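Local coordinates for zona pellucida sperm-binding protein 1,Zona pellucida sperm-binding protein 1 (Gallus gallus, PDB 6GF6), which is an egg coat glycoprotein whose ZP-N1 domain, the part modelled here, forms a homodimer that probably cross-links egg coat filaments, at residues Gln9-Cys14 with Leu22-Arg27; Val85-Met90 with Tyr100-Thr105; Arg29-Lys34 with Gly61-Ser66; Gly79-Arg84 with Pro107-Tyr112. The protein carries 2 engineered substitutions. One frame throughout, in Å; residues are numbered along the deposited sequence.

Overall arrangement
The ZP-N1 domain is an Ig-like fold of antiparallel strands in two sheets. Interaction 1 pairs strands 9-14 and 18-24 at the outer side of the four-stranded sheet. Interaction 2 pairs strands 80-90 and 96-107 of the other sheet. Interaction 3 runs between the two sheets and lies about 8 Å from interaction 1 and about 10 Å from interaction 2, centre to centre. Interaction 4 lies further off, its centre about 20 Å from that of interaction 2, where the chain leaves strand 96-107. Along the chain interactions 1 and 3 come first, and interaction 2 is nested within the loop closed by interaction 4. Interactions 1 to 3 thus build the sandwich, and interaction 4 lies at its periphery, sharing strand 80-90 with interaction 2.

Interaction 1 (Gln9-Cys14 with Leu22-Arg27); sequences QYHYDC and LAYPTR
His11 CG sits between its backbone N and carbonyl carbon (chi1 73°), and Tyr24 CG lies anti to its carbonyl carbon (chi1 -56°). His11, Leu22 and Tyr24 share one face of the hairpin, and these torsions turn the two rings toward each other. His11 CE1 is 3.6 Å from Tyr24 OH, each near the plane of the other's ring, so the two rings meet edge to edge. Leu22 packs next to the imidazole. Its CD1 is 3.7 Å from His11 NE2, and the same methyl touches Asp13 OD2. That carboxylate oxygen is held by Gln20.

The backbones run antiparallel. His11 and Leu22 form a hydrogen-bonded pair: His11 N reaches Leu22 O at 2.9 Å, and Leu22 N reaches His11 O at 2.7 Å in a nearly straight bond of 171°. Tyr24 N also bonds to Gln9 O. On the other face Tyr10 CB lies 4.1 Å from Ala23 CB. Tyr10 there packs on Val102 of the opposite sheet, and Ala23 on Phe33.

His11 and Asp13 have been seen to bind zinc in a structure of this protein, although no zinc is bound to this chain here. The pairing is that of a two-stranded beta hairpin at the edge of an Ig-like sheet.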
loop_
_atom_site.group_PDB
_atom_site.type_symbol
_atom_site.label_atom_id
_atom_site.label_comp_id
_atom_site.label_asym_id
_atom_site.label_seq_id
_atom_site.Cartn_x
_atom_site.Cartn_y
_atom_site.Cartn_z
ATOM N N GLN B 9 19.183 6.568 10.202
ATOM C CA GLN B 9 19.269 5.192 9.730
ATOM C C GLN B 9 18.126 4.904 8.763
ATOM O O GLN B 9 16.954 5.107 9.100
ATOM C CB GLN B 9 19.220 4.215 10.905
ATOM C CG GLN B 9 20.424 4.290 11.838
ATOM C CD GLN B 9 21.734 3.976 11.140
ATOM O OE1 GLN B 9 21.977 2.838 10.737
ATOM N NE2 GLN B 9 22.588 4.986 10.997
ATOM N N TYR B 10 18.470 4.416 7.572
ATOM C CA TYR B 10 17.471 4.056 6.578
ATOM C C TYR B 10 18.059 3.050 5.598
ATOM O O TYR B 10 19.277 2.900 5.480
ATOM C CB TYR B 10 16.944 5.284 5.821
ATOM C CG TYR B 10 17.999 6.044 5.053
ATOM C CD1 TYR B 10 18.408 5.627 3.796
ATOM C CD2 TYR B 10 18.568 7.199 5.575
ATOM C CE1 TYR B 10 19.375 6.318 3.091
ATOM C CE2 TYR B 10 19.531 7.903 4.871
ATOM C CZ TYR B 10 19.927 7.457 3.627
ATOM O OH TYR B 10 20.881 8.152 2.916
ATOM N N HIS B 11 17.160 2.355 4.906
ATOM C CA HIS B 11 17.517 1.422 3.848
ATOM C C HIS B 11 16.269 1.190 3.011
ATOM O O HIS B 11 15.156 1.520 3.427
ATOM C CB HIS B 11 18.033 0.103 4.424
ATOM C CG HIS B 11 16.952 -0.738 5.024
ATOM N ND1 HIS B 11 16.506 -0.565 6.318
ATOM C CD2 HIS B 11 16.215 -1.748 4.504
ATOM C CE1 HIS B 11 15.546 -1.436 6.570
ATOM N NE2 HIS B 11 15.351 -2.167 5.487
ATOM N N TYR B 12 16.455 0.585 1.840
ATOM C CA TYR B 12 15.332 0.264 0.969
ATOM C C TYR B 12 15.448 -1.159 0.432
ATOM O O TYR B 12 16.532 -1.748 0.371
ATOM C CB TYR B 12 15.203 1.265 -0.193
ATOM C CG TYR B 12 16.270 1.192 -1.259
ATOM C CD1 TYR B 12 17.443 1.924 -1.150
ATOM C CD2 TYR B 12 16.088 0.411 -2.394
ATOM C CE1 TYR B 12 18.417 1.864 -2.129
ATOM C CE2 TYR B 12 17.058 0.346 -3.383
ATOM C CZ TYR B 12 18.220 1.079 -3.242
ATOM O OH TYR B 12 19.189 1.034 -4.218
ATOM N N ASP B 13 14.291 -1.713 0.075
ATOM C CA ASP B 13 14.175 -3.072 -0.431
ATOM C C ASP B 13 13.568 -3.049 -1.826
ATOM O O ASP B 13 12.631 -2.288 -2.095
ATOM C CB ASP B 13 13.292 -3.929 0.492
ATOM C CG ASP B 13 13.845 -4.036 1.902
ATOM O OD1 ASP B 13 15.070 -4.211 2.044
ATOM O OD2 ASP B 13 13.061 -3.911 2.869
ATOM N N CYS B 14 14.117 -3.870 -2.717
ATOM C CA CYS B 14 13.551 -4.079 -4.042
ATOM C C CYS B 14 12.696 -5.338 -4.003
ATOM O O CYS B 14 13.215 -6.426 -3.759
ATOM C CB CYS B 14 14.644 -4.221 -5.099
ATOM S SG CYS B 14 15.654 -2.749 -5.325
ATOM N N LEU B 22 12.708 2.441 4.201
ATOM C CA LEU B 22 12.464 2.436 5.639
ATOM C C LEU B 22 13.450 3.367 6.333
ATOM O O LEU B 22 14.657 3.301 6.081
ATOM C CB LEU B 22 12.567 1.023 6.209
ATOM C CG LEU B 22 11.606 0.003 5.594
ATOM C CD1 LEU B 22 12.190 -0.615 4.331
ATOM C CD2 LEU B 22 11.267 -1.072 6.610
ATOM N N ALA B 23 12.929 4.240 7.194
ATOM C CA ALA B 23 13.730 5.212 7.927
ATOM C C ALA B 23 13.408 5.122 9.409
ATOM O O ALA B 23 12.255 4.895 9.790
ATOM C CB ALA B 23 13.469 6.644 7.427
ATOM N N TYR B 24 14.431 5.313 10.243
ATOM C CA TYR B 24 14.317 5.130 11.690
ATOM C C TYR B 24 14.796 6.390 12.403
ATOM O O TYR B 24 15.935 6.460 12.882
ATOM C CB TYR B 24 15.098 3.892 12.135
ATOM C CG TYR B 24 14.665 2.629 11.420
ATOM C CD1 TYR B 24 15.225 2.271 10.195
ATOM C CD2 TYR B 24 13.681 1.809 11.951
ATOM C CE1 TYR B 24 14.828 1.120 9.534
ATOM C CE2 TYR B 24 13.275 0.658 11.298
ATOM C CZ TYR B 24 13.851 0.319 10.091
ATOM O OH TYR B 24 13.447 -0.824 9.440
ATOM N N PRO B 25 13.941 7.404 12.502
ATOM C CA PRO B 25 14.333 8.635 13.200
ATOM C C PRO B 25 14.410 8.435 14.710
ATOM O O PRO B 25 13.727 7.595 15.299
ATOM C CB PRO B 25 13.229 9.625 12.817
ATOM C CG PRO B 25 12.051 8.775 12.535
ATOM C CD PRO B 25 12.577 7.491 11.957
ATOM N N THR B 26 15.226 9.274 15.347
ATOM C CA THR B 26 15.521 9.133 16.763
ATOM C C THR B 26 14.464 9.846 17.609
ATOM O O THR B 26 13.519 10.448 17.094
ATOM C CB THR B 26 16.917 9.676 17.065
ATOM O OG1 THR B 26 16.961 11.081 16.787
ATOM C CG2 THR B 26 17.963 8.967 16.215
ATOM N N ARG B 27 14.627 9.759 18.930
ATOM C CA ARG B 27 13.685 10.322 19.892
ATOM C C ARG B 27 13.124 11.667 19.451
ATOM O O ARG B 27 13.868 12.630 19.239
ATOM C CB ARG B 27 14.346 10.478 21.266
ATOM C CG ARG B 27 14.877 9.194 21.887
ATOM C CD ARG B 27 15.732 9.505 23.109
ATOM N NE ARG B 27 16.883 10.354 22.816
ATOM C CZ ARG B 27 17.780 10.732 23.722
ATOM N NH1 ARG B 27 17.663 10.337 24.983
ATOM N NH2 ARG B 27 18.794 11.510 23.372
#

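Interaction 2 (Val85-Met90 with Tyr100-Thr105); sequences VQLEEM and YEVQMT. Engineered in segment 100-105: Gln103 (natural residue Asn).
Val85 and Val102 form a hydrogen-bonded pair in an antiparallel beta hairpin of the Ig-like fold. Val85 N is 2.9 Å from Val102 O, and Val102 N returns the bond to Val85 O. Two residues on, Leu87 N meets Tyr100 O at 2.7 Å, and Tyr100 N meets Leu87 O. Between these pairs Gln86 and Glu101 form the non-hydrogen-bonded pair, with no backbone bond to each other.

On the core face Leu87 CD1 presses on Val102 CG2 at 3.5 Å, a tight carbon contact. Val85 CG2 lies 4.2 Å from Met104 SD. These four residues are buried. Glu89 CG is anti to the backbone N (chi1 -174°) and the chain is extended. Glu89 crosses Tyr100 obliquely and brings OE2 to the edge of the ring, 3.4 Å from Tyr100 OH, in a weak hydrogen bond.

From the facing sheet, Leu21 and Ala23 pack on Leu87, and Met19 and Leu21 on Met104. On the polar face Gln86 hydrogen-bonds to Ser99 and Arg42, Glu101 forms a salt bridge with Arg84, and Glu88, seen to bind zinc in a structure of this protein, pairs with Arg42. Arg29 NH1 holds Glu89 OE1 by a salt bridge, while the backbone N atoms of Leu7 and Leu8 bond to Tyr100 OH.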
loop_
_atom_site.group_PDB
_atom_site.type_symbol
_atom_site.label_atom_id
_atom_site.label_comp_id
_atom_site.label_asym_id
_atom_site.label_seq_id
_atom_site.Cartn_x
_atom_site.Cartn_y
_atom_site.Cartn_z
ATOM N N VAL B 85 14.189 9.982 -3.979
ATOM C CA VAL B 85 13.365 10.430 -2.867
ATOM C C VAL B 85 14.229 11.280 -1.952
ATOM O O VAL B 85 15.406 10.975 -1.740
ATOM C CB VAL B 85 12.761 9.246 -2.081
ATOM C CG1 VAL B 85 11.934 9.748 -0.904
ATOM C CG2 VAL B 85 11.908 8.378 -2.991
ATOM N N GLN B 86 13.646 12.343 -1.411
ATOM C CA GLN B 86 14.298 13.169 -0.407
ATOM C C GLN B 86 13.692 12.872 0.955
ATOM O O GLN B 86 12.466 12.811 1.092
ATOM C CB GLN B 86 14.154 14.656 -0.738
ATOM C CG GLN B 86 14.924 15.569 0.205
ATOM C CD GLN B 86 14.666 17.035 -0.063
ATOM O OE1 GLN B 86 13.756 17.390 -0.808
ATOM N NE2 GLN B 86 15.462 17.897 0.557
ATOM N N LEU B 87 14.551 12.655 1.946
ATOM C CA LEU B 87 14.143 12.480 3.334
ATOM C C LEU B 87 14.520 13.731 4.101
ATOM O O LEU B 87 15.688 14.136 4.094
ATOM C CB LEU B 87 14.808 11.263 3.971
ATOM C CG LEU B 87 14.490 9.903 3.369
ATOM C CD1 LEU B 87 15.334 9.686 2.144
ATOM C CD2 LEU B 87 14.749 8.810 4.391
ATOM N N GLU B 88 13.541 14.340 4.752
ATOM C CA GLU B 88 13.768 15.520 5.573
ATOM C C GLU B 88 13.571 15.112 7.023
ATOM O O GLU B 88 12.440 14.877 7.460
ATOM C CB GLU B 88 12.831 16.655 5.183
ATOM C CG GLU B 88 13.137 17.234 3.819
ATOM C CD GLU B 88 12.408 18.530 3.553
ATOM O OE1 GLU B 88 11.351 18.771 4.177
ATOM O OE2 GLU B 88 12.897 19.303 2.705
ATOM N N GLU B 89 14.670 14.991 7.753
ATOM C CA GLU B 89 14.584 14.733 9.181
ATOM C C GLU B 89 14.158 16.008 9.885
ATOM O O GLU B 89 14.749 17.069 9.672
ATOM C CB GLU B 89 15.926 14.237 9.718
ATOM C CG GLU B 89 15.874 13.798 11.173
ATOM C CD GLU B 89 17.205 13.280 11.685
ATOM O OE1 GLU B 89 17.240 12.759 12.819
ATOM O OE2 GLU B 89 18.218 13.405 10.964
ATOM N N MET B 90 13.111 15.921 10.697
ATOM C CA MET B 90 12.506 17.118 11.252
ATOM C C MET B 90 12.346 17.002 12.758
ATOM O O MET B 90 11.981 15.947 13.283
ATOM C CB MET B 90 11.159 17.407 10.595
ATOM C CG MET B 90 11.312 17.914 9.171
ATOM S SD MET B 90 9.752 18.297 8.393
ATOM C CE MET B 90 9.084 19.533 9.505
ATOM N N TYR B 100 18.368 14.240 3.345
ATOM C CA TYR B 100 19.050 13.155 2.663
ATOM C C TYR B 100 18.357 12.877 1.337
ATOM O O TYR B 100 17.137 13.008 1.212
ATOM C CB TYR B 100 19.088 11.870 3.512
ATOM C CG TYR B 100 19.545 12.073 4.944
ATOM C CD1 TYR B 100 18.687 12.601 5.903
ATOM C CD2 TYR B 100 20.837 11.743 5.335
ATOM C CE1 TYR B 100 19.101 12.788 7.209
ATOM C CE2 TYR B 100 21.261 11.928 6.638
ATOM C CZ TYR B 100 20.389 12.454 7.573
ATOM O OH TYR B 100 20.806 12.643 8.875
ATOM N N GLU B 101 19.154 12.495 0.347
ATOM C CA GLU B 101 18.656 12.114 -0.965
ATOM C C GLU B 101 19.040 10.667 -1.223
ATOM O O GLU B 101 20.181 10.268 -0.971
ATOM C CB GLU B 101 19.225 13.005 -2.063
ATOM C CG GLU B 101 18.779 12.600 -3.451
ATOM C CD GLU B 101 19.249 13.565 -4.518
ATOM O OE1 GLU B 101 19.228 14.792 -4.268
ATOM O OE2 GLU B 101 19.645 13.089 -5.606
ATOM N N VAL B 102 18.089 9.888 -1.734
ATOM C CA VAL B 102 18.291 8.466 -1.978
ATOM C C VAL B 102 17.812 8.144 -3.380
ATOM O O VAL B 102 16.695 8.515 -3.762
ATOM C CB VAL B 102 17.533 7.596 -0.957
ATOM C CG1 VAL B 102 17.861 6.120 -1.164
ATOM C CG2 VAL B 102 17.857 8.016 0.456
ATOM N N GLN B 103 18.630 7.407 -4.122
ATOM C CA GLN B 103 18.270 6.904 -5.439
ATOM C C GLN B 103 18.005 5.413 -5.289
ATOM O O GLN B 103 18.941 4.621 -5.152
ATOM C CB GLN B 103 19.380 7.182 -6.452
ATOM C CG GLN B 103 18.948 7.011 -7.902
ATOM C CD GLN B 103 20.076 7.254 -8.897
ATOM O OE1 GLN B 103 19.921 8.015 -9.854
ATOM N NE2 GLN B 103 21.209 6.599 -8.680
ATOM N N MET B 104 16.733 5.033 -5.312
ATOM C CA MET B 104 16.356 3.634 -5.212
ATOM C C MET B 104 16.471 3.009 -6.595
ATOM O O MET B 104 15.746 3.390 -7.522
ATOM C CB MET B 104 14.944 3.499 -4.642
ATOM C CG MET B 104 14.793 4.091 -3.242
ATOM S SD MET B 104 13.080 4.375 -2.730
ATOM C CE MET B 104 12.515 2.722 -2.380
ATOM N N THR B 105 17.388 2.057 -6.731
ATOM C CA THR B 105 17.671 1.391 -7.992
ATOM C C THR B 105 17.309 -0.078 -7.842
ATOM O O THR B 105 17.815 -0.758 -6.944
ATOM C CB THR B 105 19.142 1.561 -8.378
ATOM O OG1 THR B 105 19.458 2.955 -8.446
ATOM C CG2 THR B 105 19.425 0.928 -9.723
#

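Interaction 3 (Arg29-Lys34 with Gly61-Ser66)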
loop_
_atom_site.group_PDB
_atom_site.type_symbol
_atom_site.label_atom_id
_atom_site.label_comp_id
_atom_site.label_asym_id
_atom_site.label_seq_id
_atom_site.Cartn_x
_atom_site.Cartn_y
_atom_site.Cartn_z
ATOM N N ARG B 29 12.096 12.988 16.810
ATOM C CA ARG B 29 12.180 13.444 15.432
ATOM C C ARG B 29 11.214 12.659 14.547
ATOM O O ARG B 29 10.693 11.609 14.928
ATOM C CB ARG B 29 13.607 13.331 14.908
ATOM C CG ARG B 29 14.594 14.124 15.732
ATOM C CD ARG B 29 15.974 14.130 15.112
ATOM N NE ARG B 29 16.847 15.088 15.778
ATOM C CZ ARG B 29 18.055 15.429 15.345
ATOM N NH1 ARG B 29 18.540 14.895 14.234
ATOM N NH2 ARG B 29 18.777 16.312 16.021
ATOM N N THR B 30 10.954 13.203 13.363
ATOM C CA THR B 30 10.200 12.496 12.342
ATOM C C THR B 30 10.909 12.685 11.009
ATOM O O THR B 30 11.935 13.364 10.914
ATOM C CB THR B 30 8.742 12.957 12.280
ATOM O OG1 THR B 30 8.017 12.093 11.393
ATOM C CG2 THR B 30 8.637 14.389 11.790
ATOM N N VAL B 31 10.357 12.067 9.971
ATOM C CA VAL B 31 10.918 12.121 8.628
ATOM C C VAL B 31 9.782 12.468 7.679
ATOM O O VAL B 31 8.677 11.933 7.807
ATOM C CB VAL B 31 11.591 10.792 8.226
ATOM C CG1 VAL B 31 12.106 10.836 6.796
ATOM C CG2 VAL B 31 12.729 10.467 9.173
ATOM N N HIS B 32 10.026 13.424 6.792
ATOM C CA HIS B 32 9.109 13.739 5.712
ATOM C C HIS B 32 9.721 13.287 4.394
ATOM O O HIS B 32 10.919 13.485 4.156
ATOM C CB HIS B 32 8.796 15.237 5.678
ATOM C CG HIS B 32 7.874 15.676 6.770
ATOM N ND1 HIS B 32 7.403 16.966 6.876
ATOM C CD2 HIS B 32 7.324 14.989 7.799
ATOM C CE1 HIS B 32 6.609 17.056 7.927
ATOM N NE2 HIS B 32 6.545 15.870 8.504
ATOM N N PHE B 33 8.897 12.664 3.557
ATOM C CA PHE B 33 9.325 12.106 2.283
ATOM C C PHE B 33 8.801 12.959 1.137
ATOM O O PHE B 33 7.655 13.421 1.168
ATOM C CB PHE B 33 8.827 10.665 2.115
ATOM C CG PHE B 33 9.363 9.705 3.143
ATOM C CD1 PHE B 33 8.750 9.575 4.379
ATOM C CD2 PHE B 33 10.471 8.919 2.865
ATOM C CE1 PHE B 33 9.237 8.686 5.322
ATOM C CE2 PHE B 33 10.962 8.029 3.805
ATOM C CZ PHE B 33 10.344 7.913 5.034
ATOM N N LYS B 34 9.644 13.166 0.127
ATOM C CA LYS B 34 9.244 13.842 -1.099
ATOM C C LYS B 34 9.843 13.110 -2.290
ATOM O O LYS B 34 11.008 12.702 -2.256
ATOM C CB LYS B 34 9.688 15.311 -1.123
ATOM C CG LYS B 34 8.952 16.223 -0.152
ATOM C CD LYS B 34 9.691 16.337 1.172
ATOM C CE LYS B 34 9.147 17.484 2.012
ATOM N NZ LYS B 34 7.721 17.276 2.388
ATOM N N GLY B 61 7.564 2.072 15.174
ATOM C CA GLY B 61 7.726 3.506 15.042
ATOM C C GLY B 61 8.522 3.948 13.832
ATOM O O GLY B 61 8.710 5.159 13.643
ATOM N N GLY B 62 9.011 3.012 13.017
ATOM C CA GLY B 62 9.705 3.377 11.798
ATOM C C GLY B 62 8.740 3.816 10.711
ATOM O O GLY B 62 7.573 3.430 10.684
ATOM N N LEU B 63 9.243 4.644 9.802
ATOM C CA LEU B 63 8.444 5.192 8.714
ATOM C C LEU B 63 8.769 4.481 7.408
ATOM O O LEU B 63 9.930 4.164 7.130
ATOM C CB LEU B 63 8.673 6.696 8.583
ATOM C CG LEU B 63 8.383 7.456 9.889
ATOM C CD1 LEU B 63 8.825 8.906 9.819
ATOM C CD2 LEU B 63 6.907 7.374 10.236
ATOM N N ILE B 64 7.726 4.192 6.634
ATOM C CA ILE B 64 7.815 3.343 5.454
ATOM C C ILE B 64 7.266 4.124 4.271
ATOM O O ILE B 64 6.108 4.556 4.292
ATOM C CB ILE B 64 7.035 2.034 5.645
ATOM C CG1 ILE B 64 7.530 1.286 6.892
ATOM C CG2 ILE B 64 7.170 1.155 4.414
ATOM C CD1 ILE B 64 6.631 0.137 7.320
ATOM N N PHE B 65 8.078 4.270 3.228
ATOM C CA PHE B 65 7.639 4.808 1.948
ATOM C C PHE B 65 7.574 3.653 0.955
ATOM O O PHE B 65 8.574 2.956 0.754
ATOM C CB PHE B 65 8.597 5.878 1.432
ATOM C CG PHE B 65 8.302 6.311 0.022
ATOM C CD1 PHE B 65 7.113 6.961 -0.283
ATOM C CD2 PHE B 65 9.170 5.997 -1.013
ATOM C CE1 PHE B 65 6.834 7.354 -1.581
ATOM C CE2 PHE B 65 8.890 6.377 -2.318
ATOM C CZ PHE B 65 7.720 7.047 -2.602
ATOM N N SER B 66 6.391 3.424 0.382
ATOM C CA SER B 66 6.146 2.352 -0.579
ATOM C C SER B 66 5.879 2.933 -1.964
ATOM O O SER B 66 5.172 3.940 -2.090
ATOM C CB SER B 66 4.949 1.507 -0.145
ATOM O OG SER B 66 5.122 1.030 1.181
#
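Val31 and Phe33 of strand 30-34 face Leu63 and Phe65 of strand 63-66 between the two facing sheets. The strand axes approach to 8.8 Å and run almost parallel, 10° apart. No hydrogen bond joins them. Each strand finds its backbone partners in its own sheet: His32 bonds to Glu88, and Leu63 to Ala23. The contact is therefore made mainly by side chains that point inward from both strands.

Phe33 stands between the strands, its ring directed toward the other strand. Phe65 CB rests over one face of this ring, 4.2 Å from the centroid, in a CH-pi contact 23° off the ring normal. Val31 CG1 covers the opposite face, toward the rim. Leu63 CB meets the edge of the ring, 3.9 Å from Phe33 CE1.

Leu63 reaches further with one methyl. Its CD1 is 3.7 Å from Val31 CB and also touches the backbone N of Val31. Thr30 OG1 lies 3.6 Å from the same methyl, and the two side chains cross at about a right angle.

The Phe65 ring does not stack on Phe33. Its CG is anti to the backbone N (chi1 171°), which carries the ring away along the strand, where it packs on Leu55, Leu83 and Val85. Leu21, Ala23 and Leu55 also pack on Phe33. This interlocking of aromatic and aliphatic side chains from two facing sheets forms part of the hydrophobic core of an Ig-like beta sandwich.

Interaction 4 (Gly79-Arg84 with Pro107-Tyr112); sequences GRYVLR and PRPAGY
Tyr81 and Arg108 carry the main apolar contact. Arg108 CG is anti to its backbone N (chi1 -177°), and the chain stays extended as far as NE. The aliphatic stem thus crosses the tyrosine at about a right angle. Arg108 CG lies over one face of the ring, 4.0 Å from the Tyr81 centroid and 27° off the normal, in a CH-pi contact. Arg108 CD follows toward the rim, 3.9 Å from Tyr81 CZ. The guanidinium does not lie flat on the ring: the two planes are 79° apart, and Tyr81 CE1 sits at the guanidinium edge. The Tyr81 ring also stacks with Tyr69.

Van der Waals contacts reach the backbone of Gly79 and Pro107. Arg108 CB is 3.3 Å from Gly79 O. Tyr81 CD2 is 3.7 Å from Pro107 O.

Polar bonding is slight. Arg108 N reaches Gly79 O at 3.4 Å in a bent, weak hydrogen bond. Backbone pairing continues further in, between Tyr81 and Cys106.

The strand pairing therefore fades as the chain leaves strand 96-107. What remains rests mainly on the methylenes of Arg108 over an aromatic face, with one weak hydrogen bond and the guanidinium turned steeply to the ring.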
loop_
_atom_site.group_PDB
_atom_site.type_symbol
_atom_site.label_atom_id
_atom_site.label_comp_id
_atom_site.label_asym_id
_atom_site.label_seq_id
_atom_site.Cartn_x
_atom_site.Cartn_y
_atom_site.Cartn_z
ATOM N N GLY B 79 18.293 -0.291 -17.888
ATOM C CA GLY B 79 17.495 -1.483 -17.651
ATOM C C GLY B 79 17.128 -1.690 -16.198
ATOM O O GLY B 79 17.096 -2.833 -15.725
ATOM N N ARG B 80 16.873 -0.606 -15.468
ATOM C CA ARG B 80 16.522 -0.696 -14.059
ATOM C C ARG B 80 15.544 0.420 -13.715
ATOM O O ARG B 80 15.538 1.475 -14.350
ATOM C CB ARG B 80 17.768 -0.621 -13.163
ATOM C CG ARG B 80 18.723 -1.795 -13.342
ATOM C CD ARG B 80 19.882 -1.733 -12.364
ATOM N NE ARG B 80 20.725 -0.559 -12.576
ATOM C CZ ARG B 80 21.761 -0.231 -11.809
ATOM N NH1 ARG B 80 22.471 0.859 -12.077
ATOM N NH2 ARG B 80 22.090 -0.989 -10.770
ATOM N N TYR B 81 14.684 0.154 -12.732
ATOM C CA TYR B 81 13.790 1.177 -12.201
ATOM C C TYR B 81 14.554 2.087 -11.255
ATOM O O TYR B 81 15.323 1.613 -10.413
ATOM C CB TYR B 81 12.619 0.553 -11.447
ATOM C CG TYR B 81 11.720 -0.329 -12.272
ATOM C CD1 TYR B 81 10.880 0.211 -13.232
ATOM C CD2 TYR B 81 11.700 -1.706 -12.082
ATOM C CE1 TYR B 81 10.049 -0.593 -13.983
ATOM C CE2 TYR B 81 10.874 -2.511 -12.828
ATOM C CZ TYR B 81 10.052 -1.948 -13.775
ATOM O OH TYR B 81 9.227 -2.745 -14.523
ATOM N N VAL B 82 14.347 3.394 -11.395
ATOM C CA VAL B 82 15.023 4.384 -10.567
ATOM C C VAL B 82 13.992 5.372 -10.033
ATOM O O VAL B 82 13.227 5.963 -10.805
ATOM C CB VAL B 82 16.129 5.117 -11.345
ATOM C CG1 VAL B 82 16.833 6.130 -10.444
ATOM C CG2 VAL B 82 17.127 4.107 -11.900
ATOM N N LEU B 83 13.995 5.568 -8.717
ATOM C CA LEU B 83 13.137 6.548 -8.062
ATOM C C LEU B 83 13.979 7.293 -7.046
ATOM O O LEU B 83 14.589 6.674 -6.168
ATOM C CB LEU B 83 11.945 5.880 -7.375
ATOM C CG LEU B 83 10.960 6.832 -6.689
ATOM C CD1 LEU B 83 10.261 7.720 -7.698
ATOM C CD2 LEU B 83 9.943 6.059 -5.891
ATOM N N ARG B 84 14.005 8.614 -7.168
ATOM C CA ARG B 84 14.762 9.475 -6.273
ATOM C C ARG B 84 13.821 10.093 -5.251
ATOM O O ARG B 84 12.767 10.628 -5.612
ATOM C CB ARG B 84 15.497 10.560 -7.061
ATOM C CG ARG B 84 16.653 10.012 -7.890
ATOM C CD ARG B 84 17.368 11.074 -8.717
ATOM N NE ARG B 84 17.760 12.247 -7.931
ATOM C CZ ARG B 84 17.299 13.483 -8.118
ATOM N NH1 ARG B 84 16.415 13.753 -9.074
ATOM N NH2 ARG B 84 17.733 14.465 -7.342
ATOM N N PRO B 107 16.209 -3.862 -10.037
ATOM C CA PRO B 107 16.363 -4.502 -11.343
ATOM C C PRO B 107 15.058 -4.516 -12.119
ATOM O O PRO B 107 13.966 -4.565 -11.551
ATOM C CB PRO B 107 16.821 -5.921 -10.987
ATOM C CG PRO B 107 16.289 -6.154 -9.626
ATOM C CD PRO B 107 16.326 -4.829 -8.932
ATOM N N ARG B 108 15.194 -4.478 -13.437
ATOM C CA ARG B 108 14.075 -4.552 -14.358
ATOM C C ARG B 108 14.334 -5.664 -15.368
ATOM O O ARG B 108 15.484 -5.900 -15.746
ATOM C CB ARG B 108 13.896 -3.208 -15.081
ATOM C CG ARG B 108 12.721 -3.113 -16.030
ATOM C CD ARG B 108 12.657 -1.720 -16.642
ATOM N NE ARG B 108 11.476 -1.529 -17.480
ATOM C CZ ARG B 108 11.439 -1.721 -18.796
ATOM N NH1 ARG B 108 12.525 -2.109 -19.460
ATOM N NH2 ARG B 108 10.308 -1.520 -19.455
ATOM N N PRO B 109 13.291 -6.340 -15.837
ATOM C CA PRO B 109 13.523 -7.473 -16.742
ATOM C C PRO B 109 13.677 -7.052 -18.194
ATOM O O PRO B 109 12.870 -6.281 -18.723
ATOM C CB PRO B 109 12.272 -8.335 -16.536
ATOM C CG PRO B 109 11.218 -7.378 -16.187
ATOM C CD PRO B 109 11.881 -6.262 -15.417
ATOM N N ALA B 110 14.729 -7.537 -18.842
ATOM C CA ALA B 110 14.852 -7.381 -20.282
ATOM C C ALA B 110 13.896 -8.345 -20.974
ATOM O O ALA B 110 13.844 -9.531 -20.638
ATOM C CB ALA B 110 16.290 -7.641 -20.722
ATOM N N GLY B 111 13.126 -7.837 -21.931
ATOM C CA GLY B 111 12.152 -8.669 -22.611
ATOM C C GLY B 111 12.779 -9.844 -23.338
ATOM O O GLY B 111 13.992 -10.067 -23.255
ATOM N N TYR B 112 11.951 -10.609 -24.051
ATOM C CA TYR B 112 12.425 -11.738 -24.845
ATOM C C TYR B 112 13.327 -11.311 -25.999
ATOM O O TYR B 112 14.011 -12.164 -26.576
ATOM C CB TYR B 112 11.214 -12.525 -25.364
ATOM C CG TYR B 112 11.525 -13.650 -26.333
ATOM C CD1 TYR B 112 12.120 -14.828 -25.898
ATOM C CD2 TYR B 112 11.197 -13.544 -27.680
ATOM C CE1 TYR B 112 12.396 -15.860 -26.776
ATOM C CE2 TYR B 112 11.469 -14.571 -28.567
ATOM C CZ TYR B 112 12.068 -15.727 -28.109
ATOM O OH TYR B 112 12.340 -16.751 -28.989
#